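Local coordinates for protein papain-like protease (Human betacoronavirus 2c EMC/2012, PDB 4RNA) that is a cysteine protease that probably cleaves the viral polyprotein and, as in related coronaviruses, probably strips ubiquitin and ISG15 from host proteins, at residues V8-D13 and L56-N61; V35-A40 and N52-Y57; Q237-T242 and Y319-N324. One frame throughout, in Å; residues are numbered along the deposited sequence.

Interactions 1 and 2 share Leu56 and Tyr57 and lie on the two flanks of strand 55-58, which pairs in parallel with 5-11 and antiparallel with 35-37 in the small N-terminal sheet. Interaction 1 is the more buried, with aliphatic packing and a methyl-on-ring contact; interaction 2 is partly buried, runs out to the surface at Phe37 and His54, and relies more on aromatic rings. Interaction 3 stands apart, its centre about 54 and 57 Å from the centres of interactions 1 and 2, on the opposite side of the chain's centre. There the short C-terminal strand joins the zinc-bearing sheet in a partly buried contact, where ordered waters do some of the bridging.

Interaction 1: residues V8-D13 and L56-N61; sequences VLVTVD and LYLADN
Thr11 and Tyr57 point the same way from paired strands, and the methyl CG2 of the threonine sits over one face of the tyrosine ring. The strands are the parallel pair, 5-11 and 55-58, of the N-terminal ubiquitin-like domain, whose five-stranded mixed sheet has the 2-1-5-3-4 order of the beta-grasp fold. CG2 lies 3.7 Å from the ring centroid and 16° off the normal, a CH-pi contact displaced somewhat toward the CZ and CE2 side. The threonine's first torsion (chi1 -178°) sends OG1 away from the backbone N and leaves the methyl to meet the ring.

On the other side of the sheet the contact is aliphatic. Leu56 extends its CD1 to the isopropyl group of Val8, with CD1 4.1 Å from Val8 CG2, the two side chains meeting at a slant. Val10 reaches further along the strand: its CG1 packs against Leu58 CB at 3.7 Å, while its CG2 is the branch turned to Leu56 CB. Past the strand end, Val12 CG1 comes within 3.6 Å of Leu58 O, a carbonyl that also accepts from Tyr86 OH. Helix 64-74 adds to this layer by packing Glu66 on both Val10 and Leu58.

Backbone bonds fix the register, with Thr11 N donating to Leu56 O (2.8 Å) and Leu58 N to Thr11 O (2.9 Å); Leu56 N also donates to Leu9 O, though its modelled length is doubtfully short. As the chain leaves the strand it folds into an ST turn. Thr11 OG1, hydrogen-bonded as well to Asn16 O and Gly14 N, accepts there from Asp13 N at 3.1 Å.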
# COMPACT_ATOMS: atom_id res chain seq x y z
N VAL A 8 21.25 -14.24 -23.24
CA VAL A 8 20.61 -14.53 -21.94
C VAL A 8 19.14 -14.63 -22.20
O VAL A 8 18.64 -14.04 -23.17
CB VAL A 8 20.82 -13.39 -20.92
CG1 VAL A 8 22.26 -13.38 -20.40
CG2 VAL A 8 20.41 -12.05 -21.50
N LEU A 9 18.44 -15.32 -21.29
CA LEU A 9 16.98 -15.43 -21.41
C LEU A 9 16.42 -14.51 -20.32
O LEU A 9 16.76 -14.61 -19.12
CB LEU A 9 16.50 -16.88 -21.16
CG LEU A 9 16.92 -17.94 -22.23
CD1 LEU A 9 16.50 -19.34 -21.80
CD2 LEU A 9 16.39 -17.64 -23.60
N VAL A 10 15.59 -13.61 -20.74
CA VAL A 10 15.04 -12.61 -19.86
C VAL A 10 13.58 -12.91 -19.56
O VAL A 10 12.75 -13.09 -20.49
CB VAL A 10 15.28 -11.20 -20.49
CG1 VAL A 10 14.64 -10.14 -19.62
CG2 VAL A 10 16.84 -10.94 -20.49
N THR A 11 13.21 -12.87 -18.28
CA THR A 11 11.79 -13.11 -17.96
C THR A 11 11.34 -12.17 -16.82
O THR A 11 12.15 -11.68 -16.03
CB THR A 11 11.59 -14.63 -17.57
OG1 THR A 11 10.23 -14.94 -17.29
CG2 THR A 11 12.38 -14.91 -16.18
N VAL A 12 10.05 -11.92 -16.75
CA VAL A 12 9.44 -11.33 -15.54
C VAL A 12 8.53 -12.31 -14.78
O VAL A 12 8.03 -12.03 -13.66
CB VAL A 12 8.64 -10.05 -15.83
CG1 VAL A 12 9.45 -9.01 -16.56
CG2 VAL A 12 7.30 -10.34 -16.59
N ASP A 13 8.34 -13.49 -15.35
CA ASP A 13 7.36 -14.42 -14.80
C ASP A 13 7.83 -15.86 -14.67
O ASP A 13 7.16 -16.66 -14.03
CB ASP A 13 6.05 -14.33 -15.60
CG ASP A 13 6.21 -14.79 -17.06
OD1 ASP A 13 7.30 -15.21 -17.47
OD2 ASP A 13 5.19 -14.79 -17.77
N LEU A 56 17.60 -14.44 -16.76
CA LEU A 56 17.65 -13.23 -15.92
C LEU A 56 16.27 -12.73 -15.60
O LEU A 56 15.36 -12.74 -16.47
CB LEU A 56 18.45 -12.10 -16.57
CG LEU A 56 19.94 -12.33 -16.80
CD1 LEU A 56 20.44 -11.07 -17.54
CD2 LEU A 56 20.71 -12.57 -15.47
N TYR A 57 16.12 -12.25 -14.36
CA TYR A 57 14.84 -11.68 -13.94
C TYR A 57 14.83 -10.19 -14.14
O TYR A 57 15.52 -9.50 -13.50
CB TYR A 57 14.54 -12.07 -12.48
CG TYR A 57 13.80 -13.33 -12.50
CD1 TYR A 57 14.48 -14.54 -12.52
CD2 TYR A 57 12.40 -13.32 -12.58
CE1 TYR A 57 13.77 -15.74 -12.61
CE2 TYR A 57 11.69 -14.51 -12.63
CZ TYR A 57 12.38 -15.69 -12.68
OH TYR A 57 11.62 -16.84 -12.73
N LEU A 58 14.07 -9.67 -15.08
CA LEU A 58 14.10 -8.21 -15.36
C LEU A 58 13.10 -7.47 -14.43
O LEU A 58 11.98 -7.95 -14.19
CB LEU A 58 13.71 -7.93 -16.83
CG LEU A 58 13.77 -6.45 -17.30
CD1 LEU A 58 15.20 -5.79 -17.24
CD2 LEU A 58 13.28 -6.44 -18.73
N ALA A 59 13.49 -6.31 -13.86
CA ALA A 59 12.61 -5.58 -12.89
C ALA A 59 12.05 -4.28 -13.52
O ALA A 59 11.13 -3.70 -12.99
CB ALA A 59 13.31 -5.29 -11.55
N ASP A 60 12.61 -3.79 -14.65
CA ASP A 60 12.12 -2.51 -15.25
C ASP A 60 12.58 -2.45 -16.64
O ASP A 60 13.27 -3.35 -17.08
CB ASP A 60 12.48 -1.21 -14.43
CG ASP A 60 14.03 -0.99 -14.28
OD1 ASP A 60 14.82 -1.46 -15.16
OD2 ASP A 60 14.45 -0.31 -13.28
N ASN A 61 12.08 -1.48 -17.41
CA ASN A 61 12.28 -1.50 -18.85
C ASN A 61 11.66 -2.60 -19.66
O ASN A 61 12.32 -3.05 -20.58
CB ASN A 61 13.76 -1.59 -19.18
CG ASN A 61 14.35 -0.29 -19.15
OD1 ASN A 61 15.25 -0.06 -18.34
ND2 ASN A 61 13.76 0.64 -19.91

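Interaction 2: residues V35-A40 and N52-Y57; sequences VFFNGA and NGHSLY
Phe37 directs the edge of its ring at the face of the His54 imidazole, an offset edge-to-face pair with centroids 5.5 Å apart and planes at 81°. The closest approach is made by Phe37 CE1, which comes to 3.7 Å from His54 ND1. Along the same edge Ser55 O lies in the ring plane, 3.6 Å from Phe37 CD1, so the ring meets a carbonyl oxygen and an imidazole side by side. Leu56 runs at about a right angle to Phe37 and sets its CD2 3.9 Å from Phe37 CB. With CG opposite its own backbone N (chi1 175°), the Phe37 ring reaches across toward His54 and Ser55 edge-first.

Beyond these side chains, Phe36 and Tyr57 form a hydrogen-bonded antiparallel pair. Phe36 N donates to Tyr57 O at 2.8 Å and Tyr57 N to Phe36 O at 2.9 Å. Their CB atoms stand 4.1 Å apart on one face of the sheet. In this beta-grasp domain strand 55-58 lies between 5-11 and 35-37; the N-to-C directions of the short segments 35-37 and 55-57 differ by 128°, a strongly twisted antiparallel pair.

A type I' turn from Phe37 to Ala40, with Asn38 and Gly39 at its corners, leads strand 35-37 into the edge strand 40-41. Phe37 and Ala40 exchange backbone hydrogen bonds across it. Further out, the Phe36 ring leaves the paired strand to meet Tyr86 edge-to-face and the His83 ring at a steep inclination, both of helix 81-92. Ile42 packs on Val35, Phe37 and Leu56, and Tyr28 of helix 28-31 touches Val35 and Leu56.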
# COMPACT_ATOMS: atom_id res chain seq x y z
N VAL A 35 18.21 -5.88 -13.27
CA VAL A 35 18.09 -7.35 -13.46
C VAL A 35 18.57 -8.09 -12.23
O VAL A 35 19.59 -7.72 -11.59
CB VAL A 35 18.91 -7.87 -14.70
CG1 VAL A 35 18.24 -7.56 -16.02
CG2 VAL A 35 20.31 -7.30 -14.65
N PHE A 36 17.87 -9.17 -11.93
CA PHE A 36 18.28 -10.00 -10.76
C PHE A 36 18.71 -11.35 -11.29
O PHE A 36 18.11 -11.89 -12.25
CB PHE A 36 17.10 -10.23 -9.81
CG PHE A 36 16.81 -9.05 -8.91
CD1 PHE A 36 16.41 -7.86 -9.44
CD2 PHE A 36 17.09 -9.14 -7.52
CE1 PHE A 36 16.17 -6.75 -8.62
CE2 PHE A 36 16.84 -8.05 -6.68
CZ PHE A 36 16.40 -6.85 -7.25
N PHE A 37 19.68 -11.95 -10.61
CA PHE A 37 20.10 -13.32 -10.91
C PHE A 37 20.35 -14.03 -9.60
O PHE A 37 21.13 -13.55 -8.74
CB PHE A 37 21.38 -13.32 -11.73
CG PHE A 37 21.94 -14.71 -11.98
CD1 PHE A 37 21.40 -15.53 -12.97
CD2 PHE A 37 23.01 -15.19 -11.21
CE1 PHE A 37 21.91 -16.82 -13.21
CE2 PHE A 37 23.52 -16.48 -11.43
CZ PHE A 37 22.98 -17.29 -12.43
N ASN A 38 19.68 -15.16 -9.44
CA ASN A 38 19.81 -15.97 -8.26
C ASN A 38 19.63 -15.12 -7.01
O ASN A 38 20.33 -15.27 -6.04
CB ASN A 38 21.15 -16.71 -8.25
CG ASN A 38 21.10 -17.97 -7.42
OD1 ASN A 38 20.19 -18.79 -7.57
ND2 ASN A 38 22.07 -18.13 -6.52
N GLY A 39 18.66 -14.22 -7.04
CA GLY A 39 18.36 -13.44 -5.86
C GLY A 39 19.14 -12.14 -5.65
O GLY A 39 18.80 -11.40 -4.75
N ALA A 40 20.15 -11.83 -6.47
CA ALA A 40 20.88 -10.59 -6.31
C ALA A 40 20.62 -9.67 -7.48
O ALA A 40 20.50 -10.15 -8.59
CB ALA A 40 22.37 -10.88 -6.23
N ASN A 52 26.33 -16.77 -19.95
CA ASN A 52 25.76 -17.10 -21.29
C ASN A 52 24.76 -18.25 -21.23
O ASN A 52 24.97 -19.24 -20.54
CB ASN A 52 26.90 -17.42 -22.27
CG ASN A 52 26.40 -17.75 -23.66
OD1 ASN A 52 25.85 -16.90 -24.38
ND2 ASN A 52 26.64 -19.00 -24.09
N GLY A 53 23.62 -18.12 -21.91
CA GLY A 53 22.59 -19.14 -21.78
C GLY A 53 21.76 -19.17 -20.51
O GLY A 53 20.80 -19.94 -20.44
N HIS A 54 22.10 -18.37 -19.50
CA HIS A 54 21.31 -18.27 -18.25
C HIS A 54 20.09 -17.37 -18.35
O HIS A 54 19.98 -16.52 -19.28
CB HIS A 54 22.18 -17.80 -17.10
CG HIS A 54 23.08 -18.87 -16.57
ND1 HIS A 54 22.76 -19.62 -15.48
CD2 HIS A 54 24.31 -19.33 -17.02
CE1 HIS A 54 23.76 -20.49 -15.24
NE2 HIS A 54 24.71 -20.32 -16.18
N SER A 55 19.17 -17.58 -17.41
CA SER A 55 17.92 -16.81 -17.25
C SER A 55 18.09 -15.61 -16.34
O SER A 55 18.62 -15.76 -15.26
CB SER A 55 16.84 -17.70 -16.63
OG SER A 55 16.22 -18.38 -17.69
N LEU A 56 17.60 -14.44 -16.76
CA LEU A 56 17.65 -13.23 -15.92
C LEU A 56 16.27 -12.73 -15.60
O LEU A 56 15.36 -12.74 -16.47
CB LEU A 56 18.45 -12.10 -16.57
CG LEU A 56 19.94 -12.33 -16.80
CD1 LEU A 56 20.44 -11.07 -17.54
CD2 LEU A 56 20.71 -12.57 -15.47
N TYR A 57 16.12 -12.25 -14.36
CA TYR A 57 14.84 -11.68 -13.94
C TYR A 57 14.83 -10.19 -14.14
O TYR A 57 15.52 -9.50 -13.50
CB TYR A 57 14.54 -12.07 -12.48
CG TYR A 57 13.80 -13.33 -12.50
CD1 TYR A 57 14.48 -14.54 -12.52
CD2 TYR A 57 12.40 -13.32 -12.58
CE1 TYR A 57 13.77 -15.74 -12.61
CE2 TYR A 57 11.69 -14.51 -12.63
CZ TYR A 57 12.38 -15.69 -12.68
OH TYR A 57 11.62 -16.84 -12.73

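Interaction 3: residues Q237-T242 and Y319-N324; sequences QLVEHT and YSSDCN
The Tyr319 ring meets segment 237-242 with its edge: Leu238 O lies in the ring plane, 3.5 Å from Tyr319 CE2, and His241 CB approaches the rim near the same plane. Over one face, toward the rim, stands the backbone N of Ser321, and Arg221 of helix 217-221 makes a cation-pi contact with the ring. The phenol is held through a water. This water accepts from Tyr319 OH at 2.6 Å and from Gln237 NE2, and donates to Leu238 O, linking the tip of the ring to the same carbonyl that borders its edge.

Tyr319 and His241 form a hydrogen-bonded antiparallel pair, Tyr319 N to His241 O and His241 N to Tyr319 O each measuring 2.8 Å. By this pairing the C-terminal strand 318-320 joins the antiparallel fingers sheet, the element that carries the zinc on Cys193, Cys196, Cys228 and Cys230. Strand 233-242 is also paired with 186-193, and there Val239 and Glu240 both face Val188 in a classic beta bulge.

At the bulge Val239 O takes Ser321 N at 2.8 Å, with the donor tilted 28° from the carbonyl plane, and a second water donates to the same oxygen. That water accepts from Ser320 OG and donates to Ser321 O. Ser321 places its hydroxyl between its own N and carbonyl carbon (chi1 57°), bringing OG to 3.3 Å from Val239 CG1. Glu240 CG, turned away from its own backbone N by chi1 (-159°), rests 3.4 Å from Tyr319 O, and the chain bends only beyond CG, while the His241 imidazole turns off to donate from NE2 to Ala208 O.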
# COMPACT_ATOMS: atom_id res chain seq x y z
N GLN A 237 -29.68 -2.60 11.67
CA GLN A 237 -29.49 -3.93 12.25
C GLN A 237 -29.18 -4.98 11.23
O GLN A 237 -29.75 -4.97 10.13
CB GLN A 237 -30.73 -4.33 13.11
CG GLN A 237 -30.63 -5.66 13.82
CD GLN A 237 -31.79 -5.88 14.78
OE1 GLN A 237 -32.36 -4.92 15.35
NE2 GLN A 237 -32.18 -7.14 14.93
N LEU A 238 -28.27 -5.90 11.57
CA LEU A 238 -28.06 -7.11 10.76
C LEU A 238 -29.31 -8.09 10.75
O LEU A 238 -29.75 -8.57 11.79
CB LEU A 238 -26.78 -7.82 11.25
CG LEU A 238 -26.34 -9.05 10.43
CD1 LEU A 238 -26.00 -8.75 8.94
CD2 LEU A 238 -25.17 -9.71 11.18
N VAL A 239 -29.91 -8.34 9.59
CA VAL A 239 -31.09 -9.21 9.59
C VAL A 239 -30.85 -10.60 8.95
O VAL A 239 -31.59 -11.58 9.22
CB VAL A 239 -32.30 -8.51 8.94
CG1 VAL A 239 -32.78 -7.37 9.87
CG2 VAL A 239 -31.94 -8.01 7.54
N GLU A 240 -29.81 -10.73 8.14
CA GLU A 240 -29.49 -12.06 7.61
C GLU A 240 -28.00 -12.20 7.40
O GLU A 240 -27.32 -11.25 6.99
CB GLU A 240 -30.25 -12.32 6.31
CG GLU A 240 -30.37 -13.79 5.98
CD GLU A 240 -30.04 -14.06 4.53
OE1 GLU A 240 -28.98 -14.69 4.26
OE2 GLU A 240 -30.81 -13.62 3.66
N HIS A 241 -27.48 -13.38 7.69
CA HIS A 241 -26.05 -13.61 7.62
C HIS A 241 -25.76 -15.06 7.32
O HIS A 241 -26.06 -15.94 8.11
CB HIS A 241 -25.37 -13.16 8.91
CG HIS A 241 -23.95 -12.76 8.71
ND1 HIS A 241 -23.11 -12.47 9.74
CD2 HIS A 241 -23.22 -12.57 7.53
CE1 HIS A 241 -21.90 -12.09 9.23
NE2 HIS A 241 -21.96 -12.18 7.89
N THR A 242 -25.13 -15.31 6.18
CA THR A 242 -24.80 -16.68 5.86
C THR A 242 -23.39 -16.73 5.25
O THR A 242 -23.15 -16.14 4.20
CB THR A 242 -25.87 -17.32 4.95
OG1 THR A 242 -25.32 -18.53 4.43
CG2 THR A 242 -26.18 -16.43 3.77
N TYR A 319 -27.66 -17.07 10.05
CA TYR A 319 -28.50 -16.24 10.92
C TYR A 319 -29.59 -15.56 10.11
O TYR A 319 -29.36 -15.08 8.98
CB TYR A 319 -27.63 -15.20 11.56
CG TYR A 319 -28.36 -14.19 12.40
CD1 TYR A 319 -28.97 -14.57 13.63
CD2 TYR A 319 -28.40 -12.85 12.00
CE1 TYR A 319 -29.62 -13.62 14.43
CE2 TYR A 319 -29.07 -11.89 12.79
CZ TYR A 319 -29.65 -12.27 14.00
OH TYR A 319 -30.30 -11.33 14.75
N SER A 320 -30.78 -15.57 10.68
CA SER A 320 -31.90 -14.72 10.25
C SER A 320 -32.54 -14.05 11.48
O SER A 320 -32.86 -14.76 12.46
CB SER A 320 -32.94 -15.60 9.53
OG SER A 320 -33.93 -14.78 9.00
N SER A 321 -32.73 -12.72 11.49
CA SER A 321 -33.09 -12.08 12.79
C SER A 321 -34.54 -12.32 13.12
O SER A 321 -35.37 -12.47 12.24
CB SER A 321 -32.81 -10.56 12.85
OG SER A 321 -33.50 -9.97 11.78
N ASP A 322 -34.85 -12.40 14.41
CA ASP A 322 -36.22 -12.71 14.77
C ASP A 322 -36.67 -11.95 16.01
O ASP A 322 -35.95 -11.89 17.00
CB ASP A 322 -36.41 -14.23 14.94
CG ASP A 322 -37.79 -14.69 14.48
OD1 ASP A 322 -38.17 -14.39 13.32
OD2 ASP A 322 -38.48 -15.35 15.28
N CYS A 323 -37.84 -11.33 15.93
CA CYS A 323 -38.41 -10.59 17.05
C CYS A 323 -39.93 -10.51 16.83
O CYS A 323 -40.41 -10.73 15.68
CB CYS A 323 -37.78 -9.19 17.13
SG CYS A 323 -38.17 -8.18 15.67
N ASN A 324 -40.70 -10.22 17.89
CA ASN A 324 -42.18 -10.16 17.76
C ASN A 324 -42.85 -11.37 17.06
O ASN A 324 -43.76 -11.24 16.22
CB ASN A 324 -42.60 -8.87 17.05
CG ASN A 324 -42.17 -7.63 17.81
OD1 ASN A 324 -41.94 -7.67 19.05
ND2 ASN A 324 -42.02 -6.54 17.08
OXT ASN A 324 -42.46 -12.51 17.32
O HOH W 1 -29.56 -8.83 14.41
O HOH W 2 -34.41 -11.86 9.49